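Local coordinates for protein formyltransferase PseJ (Anoxybacillus kamchatkensis G10, PDB 6EDK) that belongs to the formyltransferase family and binds N-{4-[{[(6S)-2-amino-4-oxo-3,4,5,6,7,8-hexahydropteridin-6-yl]methyl}(formyl)amino]benzoyl}-L-glutamic acid in a pocket of its single-chain fold, at residues P33-K36 with W37-D40; W166-R170 with L171-R175. All coordinates share one frame; numbering follows the deposited sequence.

Interaction 1: residues P33-K36 with W37-D40. With SO4 (sulfate ion), chain C.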
loop_
_atom_site.group_PDB
_atom_site.type_symbol
_atom_site.label_atom_id
_atom_site.label_comp_id
_atom_site.label_asym_id
_atom_site.label_seq_id
_atom_site.Cartn_x
_atom_site.Cartn_y
_atom_site.Cartn_z
ATOM N N PRO A 33 -10.971 3.200 0.499
ATOM C CA PRO A 33 -11.865 4.243 -0.006
ATOM C C PRO A 33 -12.358 3.943 -1.409
ATOM O O PRO A 33 -11.671 3.296 -2.201
ATOM C CB PRO A 33 -10.982 5.508 0.007
ATOM C CG PRO A 33 -9.950 5.245 0.963
ATOM C CD PRO A 33 -9.703 3.757 1.019
ATOM N N GLU A 34 -13.567 4.442 -1.739
ATOM C CA GLU A 34 -14.050 4.230 -3.099
ATOM C C GLU A 34 -13.198 5.061 -4.059
ATOM O O GLU A 34 -12.949 6.248 -3.821
ATOM C CB GLU A 34 -15.542 4.555 -3.254
ATOM C CG GLU A 34 -16.115 4.556 -4.747
ATOM C CD GLU A 34 -15.921 3.267 -5.658
ATOM O OE1 GLU A 34 -15.385 2.203 -5.245
ATOM O OE2 GLU A 34 -16.319 3.355 -6.856
ATOM N N ARG A 35 -12.720 4.426 -5.099
ATOM C CA ARG A 35 -11.965 5.068 -6.165
ATOM C C ARG A 35 -12.591 4.660 -7.482
ATOM O O ARG A 35 -12.289 3.592 -7.995
ATOM C CB ARG A 35 -10.505 4.659 -6.111
ATOM C CG ARG A 35 -9.839 5.006 -4.816
ATOM C CD ARG A 35 -8.434 4.462 -4.816
ATOM N NE ARG A 35 -7.984 4.154 -3.462
ATOM C CZ ARG A 35 -7.254 4.997 -2.738
ATOM N NH1 ARG A 35 -6.892 6.158 -3.252
ATOM N NH2 ARG A 35 -6.850 4.654 -1.562
ATOM N N LYS A 36 -13.458 5.512 -8.016
ATOM C CA LYS A 36 -14.129 5.168 -9.262
ATOM C C LYS A 36 -13.139 4.880 -10.370
ATOM O O LYS A 36 -13.348 3.952 -11.162
ATOM C CB LYS A 36 -15.083 6.284 -9.680
ATOM C CG LYS A 36 -15.922 5.928 -10.917
ATOM C CD LYS A 36 -16.685 7.146 -11.474
ATOM C CE LYS A 36 -17.243 6.873 -12.876
ATOM N NZ LYS A 36 -17.842 5.513 -12.979
ATOM N N TRP A 37 -12.037 5.656 -10.458
ATOM C CA TRP A 37 -11.110 5.409 -11.552
ATOM C C TRP A 37 -10.554 3.998 -11.493
ATOM O O TRP A 37 -10.266 3.390 -12.529
ATOM C CB TRP A 37 -9.947 6.461 -11.529
ATOM C CG TRP A 37 -9.002 6.301 -10.331
ATOM C CD1 TRP A 37 -9.073 6.972 -9.156
ATOM C CD2 TRP A 37 -7.896 5.452 -10.246
ATOM N NE1 TRP A 37 -8.098 6.533 -8.307
ATOM C CE2 TRP A 37 -7.357 5.599 -8.964
ATOM C CE3 TRP A 37 -7.345 4.512 -11.091
ATOM C CZ2 TRP A 37 -6.278 4.820 -8.520
ATOM C CZ3 TRP A 37 -6.273 3.769 -10.676
ATOM C CH2 TRP A 37 -5.757 3.919 -9.397
ATOM N N LEU A 38 -10.317 3.480 -10.285
ATOM C CA LEU A 38 -9.768 2.142 -10.157
ATOM C C LEU A 38 -10.826 1.051 -10.411
ATOM O O LEU A 38 -10.552 0.048 -11.090
ATOM C CB LEU A 38 -9.175 1.991 -8.762
ATOM C CG LEU A 38 -8.507 0.653 -8.418
ATOM C CD1 LEU A 38 -7.540 0.220 -9.434
ATOM C CD2 LEU A 38 -7.860 0.787 -7.053
ATOM N N ARG A 39 -12.022 1.260 -9.887
ATOM C CA ARG A 39 -13.138 0.402 -10.274
ATOM C C ARG A 39 -13.256 0.318 -11.778
ATOM O O ARG A 39 -13.245 -0.781 -12.350
ATOM C CB ARG A 39 -14.422 0.915 -9.638
ATOM C CG ARG A 39 -15.688 0.279 -10.194
ATOM C CD ARG A 39 -16.929 0.950 -9.583
ATOM N NE ARG A 39 -17.179 0.480 -8.219
ATOM C CZ ARG A 39 -17.768 -0.690 -7.931
ATOM N NH1 ARG A 39 -18.147 -1.521 -8.910
ATOM N NH2 ARG A 39 -17.947 -1.031 -6.651
ATOM N N ASP A 40 -13.302 1.479 -12.453
ATOM C CA ASP A 40 -13.455 1.471 -13.908
ATOM C C ASP A 40 -12.307 0.765 -14.593
ATOM O O ASP A 40 -12.508 0.063 -15.583
ATOM C CB ASP A 40 -13.548 2.907 -14.456
ATOM C CG ASP A 40 -14.842 3.561 -14.148
ATOM O OD1 ASP A 40 -15.824 2.856 -13.835
ATOM O OD2 ASP A 40 -14.885 4.799 -14.213
HETATM S S SO4 C . -12.441 9.024 -7.660
HETATM O O1 SO4 C . -13.472 8.187 -6.997
HETATM O O2 SO4 C . -12.891 10.419 -7.647
HETATM O O3 SO4 C . -11.161 8.934 -6.936
HETATM O O4 SO4 C . -12.237 8.609 -9.071
HETATM O O HOH W 1 -7.715 7.621 -5.828
#

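Interaction 2: residues W166-R170 with L171-R175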
loop_
_atom_site.group_PDB
_atom_site.type_symbol
_atom_site.label_atom_id
_atom_site.label_comp_id
_atom_site.label_asym_id
_atom_site.label_seq_id
_atom_site.Cartn_x
_atom_site.Cartn_y
_atom_site.Cartn_z
ATOM N N TRP A 166 -0.809 -4.770 -13.424
ATOM C CA TRP A 166 -2.016 -5.564 -13.221
ATOM C C TRP A 166 -2.281 -6.566 -14.337
ATOM O O TRP A 166 -2.689 -7.687 -14.005
ATOM C CB TRP A 166 -3.197 -4.640 -13.088
ATOM C CG TRP A 166 -4.548 -5.370 -12.887
ATOM C CD1 TRP A 166 -5.648 -5.272 -13.732
ATOM C CD2 TRP A 166 -4.909 -6.251 -11.838
ATOM N NE1 TRP A 166 -6.677 -6.060 -13.234
ATOM C CE2 TRP A 166 -6.256 -6.662 -12.075
ATOM C CE3 TRP A 166 -4.256 -6.741 -10.716
ATOM C CZ2 TRP A 166 -6.913 -7.509 -11.229
ATOM C CZ3 TRP A 166 -4.920 -7.591 -9.881
ATOM C CH2 TRP A 166 -6.256 -7.952 -10.132
ATOM N N PRO A 167 -2.084 -6.258 -15.620
ATOM C CA PRO A 167 -2.290 -7.317 -16.653
ATOM C C PRO A 167 -1.537 -8.604 -16.374
ATOM O O PRO A 167 -2.025 -9.675 -16.737
ATOM C CB PRO A 167 -1.810 -6.666 -17.951
ATOM C CG PRO A 167 -2.033 -5.170 -17.738
ATOM C CD PRO A 167 -1.698 -4.965 -16.250
ATOM N N LEU A 168 -0.360 -8.535 -15.769
ATOM C CA LEU A 168 0.366 -9.719 -15.348
ATOM C C LEU A 168 -0.154 -10.260 -14.028
ATOM O O LEU A 168 -0.359 -11.463 -13.901
ATOM C CB LEU A 168 1.870 -9.408 -15.246
ATOM C CG LEU A 168 2.548 -9.031 -16.580
ATOM C CD1 LEU A 168 3.942 -8.496 -16.354
ATOM C CD2 LEU A 168 2.618 -10.230 -17.537
ATOM N N ILE A 169 -0.315 -9.393 -13.003
ATOM C CA ILE A 169 -0.761 -9.869 -11.704
ATOM C C ILE A 169 -2.105 -10.578 -11.834
ATOM O O ILE A 169 -2.381 -11.571 -11.154
ATOM C CB ILE A 169 -0.876 -8.699 -10.710
ATOM C CG1 ILE A 169 0.478 -8.063 -10.539
ATOM C CG2 ILE A 169 -1.444 -9.210 -9.367
ATOM C CD1 ILE A 169 0.417 -6.731 -9.730
ATOM N N ARG A 170 -2.967 -10.043 -12.695
ATOM C CA ARG A 170 -4.311 -10.581 -12.880
ATOM C C ARG A 170 -4.292 -12.061 -13.243
ATOM O O ARG A 170 -5.256 -12.782 -12.968
ATOM C CB ARG A 170 -4.973 -9.789 -14.002
ATOM C CG ARG A 170 -6.406 -10.010 -14.124
ATOM C CD ARG A 170 -6.911 -9.019 -15.120
ATOM N NE ARG A 170 -8.201 -9.473 -15.617
ATOM C CZ ARG A 170 -8.346 -10.243 -16.686
ATOM N NH1 ARG A 170 -7.268 -10.616 -17.397
ATOM N NH2 ARG A 170 -9.564 -10.618 -17.056
ATOM N N LEU A 171 -3.212 -12.521 -13.859
ATOM C CA LEU A 171 -3.093 -13.891 -14.349
ATOM C C LEU A 171 -2.095 -14.725 -13.550
ATOM O O LEU A 171 -1.608 -15.737 -14.054
ATOM C CB LEU A 171 -2.703 -13.853 -15.820
ATOM C CG LEU A 171 -3.689 -13.057 -16.677
ATOM C CD1 LEU A 171 -3.229 -12.988 -18.102
ATOM C CD2 LEU A 171 -5.068 -13.700 -16.577
ATOM N N GLY A 172 -1.787 -14.323 -12.320
ATOM C CA GLY A 172 -0.888 -15.092 -11.469
ATOM C C GLY A 172 0.558 -15.170 -11.928
ATOM O O GLY A 172 1.275 -16.103 -11.541
ATOM N N LYS A 173 1.030 -14.180 -12.692
ATOM C CA LYS A 173 2.336 -14.301 -13.328
ATOM C C LYS A 173 3.515 -13.734 -12.529
ATOM O O LYS A 173 4.652 -13.886 -12.995
ATOM C CB LYS A 173 2.296 -13.646 -14.709
ATOM C CG LYS A 173 1.441 -14.424 -15.683
ATOM C CD LYS A 173 1.590 -13.893 -17.088
ATOM C CE LYS A 173 0.531 -14.468 -18.016
ATOM N NZ LYS A 173 0.563 -13.774 -19.354
ATOM N N ILE A 174 3.298 -13.130 -11.352
ATOM C CA ILE A 174 4.400 -12.702 -10.480
ATOM C C ILE A 174 4.129 -13.277 -9.103
ATOM O O ILE A 174 3.315 -12.734 -8.348
ATOM C CB ILE A 174 4.546 -11.180 -10.427
ATOM C CG1 ILE A 174 4.479 -10.611 -11.850
ATOM C CG2 ILE A 174 5.885 -10.728 -9.751
ATOM C CD1 ILE A 174 4.483 -9.065 -11.914
ATOM N N ARG A 175 4.796 -14.383 -8.766
ATOM C CA ARG A 175 4.551 -15.086 -7.505
ATOM C C ARG A 175 5.132 -14.359 -6.291
ATOM O O ARG A 175 4.794 -14.709 -5.149
ATOM C CB ARG A 175 5.127 -16.512 -7.591
ATOM C CG ARG A 175 5.002 -17.367 -6.320
ATOM C CD ARG A 175 5.643 -18.767 -6.507
ATOM N NE ARG A 175 5.034 -19.498 -7.624
ATOM C CZ ARG A 175 5.688 -19.976 -8.686
ATOM N NH1 ARG A 175 7.011 -19.841 -8.801
ATOM N NH2 ARG A 175 5.011 -20.612 -9.634
#

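Interaction 1: residues P33-K36 with W37-D40
The first turn of helix 36-43 starts from Arg35, its N-cap residue, whose carbonyl O receives Arg39 N at 3.0 Å in a nearly straight bond (174°) and Leu38 N in a weak one. One residue on, Lys36 O takes Asp40 N at 2.8 Å. Two salt bridges flank this backbone frame. Arg39 turns at chi3 (-77°) so that its NE, with the acceptor in the guanidinium plane, reaches Glu34 OE2 at 3.3 Å, on the syn side but tilted from the carboxylate plane, in a bent bond (143°); NH1 of the same arginine is held by Glu43 and by the carbonyl of Val49. Lys36 bends only at its last torsion, bringing NZ weakly to both carboxylate oxygens of Asp40, OD2 lying at 3.3 Å.

Helix 36-43 connects strand 27-31 to its parallel neighbour 48-52, a beta-alpha-beta crossover in the mixed sheet, and its N-terminal amides bind an anion: Lys36 N donates to sulfate O1 at 2.9 Å and Trp37 N to O4 at 3.3 Å. The ion probably came from the crystallisation liquor. Beside it, the Arg35 and Trp37 side chains run alongside each other, and one water accepts from both Arg35 NH1 and, at 2.7 Å, Trp37 NE1. Arg35 NH2 is hydrogen-bonded to the carbonyl of Tyr72, with a cation-pi contact to its ring, while Trp37 packs on Glu159 and Met163 of helix 147-169.

Interaction 2: residues W166-R170 with L171-R175
A Schellman motif ends helix 147-169, closed by Lys173 N to Leu168 O at 3.3 Å and by Gly172 N to Ile169 O at 3.0 Å. Gly172, at positive phi (67°), is its C-prime residue, and the second bond also closes a type I beta turn from Ile169 to Gly172. Leu168 O is satisfied twice, since Leu171 N reaches it as well, at 3.0 Å; the two amides come from opposite faces of the carbonyl plane, so the oxygen is clasped between them with neither donor on a lone pair. Gly172 N likewise stands well above the plane of the Ile169 carbonyl. Thus the three successive amides of Leu171, Gly172 and Lys173 all find acceptors in the carbonyls of Leu168 and Ile169. Pro167 has no N-H to give, and the helix is kinked at 167-168; the regular pattern returns with Arg170 N to Trp166 O at 2.7 Å.

Side chains follow the turn. Lys173 lays its extended chain across Leu168, their methylene CD and methyl CD2 meeting at 3.8 Å, nearly at right angles. Ile174, with chi1 at -46°, directs CD1 to Leu168 CB (4.2 Å) and to Ile169 CG1. Leu171 sets CD1 and CG against Pro167 O, and its CD2 lies 3.9 Å from Arg170 NH1. The helix backbone sets Arg170 CB over the centre of the Trp166 ring; with CG trans to the amide nitrogen, the extended chain carries the guanidinium onward, NE forming a salt bridge with Asp47.

On the sheet side, Ile169 and Ile174 both rest on Ile134 of strand 133-138, Ile169 and Trp166 meet Phe68 of strand 68-71, and Tyr123 OH of strand 118-123 is hydrogen-bonded to Ile174 O.

Interactions 1 and 2 deal with opposite kinds of helix terminus: the first lies at the beginning of helix 36-43, the second at the C-terminal end of helix 147-169. Their centres are 20 Å apart and their nearest atoms about 7 Å, without touching. Helix 147-169 joins them: its Glu159, Phe162 and Met163 receive side chains of interaction 1, and Phe162 also meets the ring of Trp166 in interaction 2. Both are surface contacts, with centres about 15 and 17 Å from the centre of the chain. The side chain of Arg35 in interaction 1 lies about 9 Å from the bound 1YA.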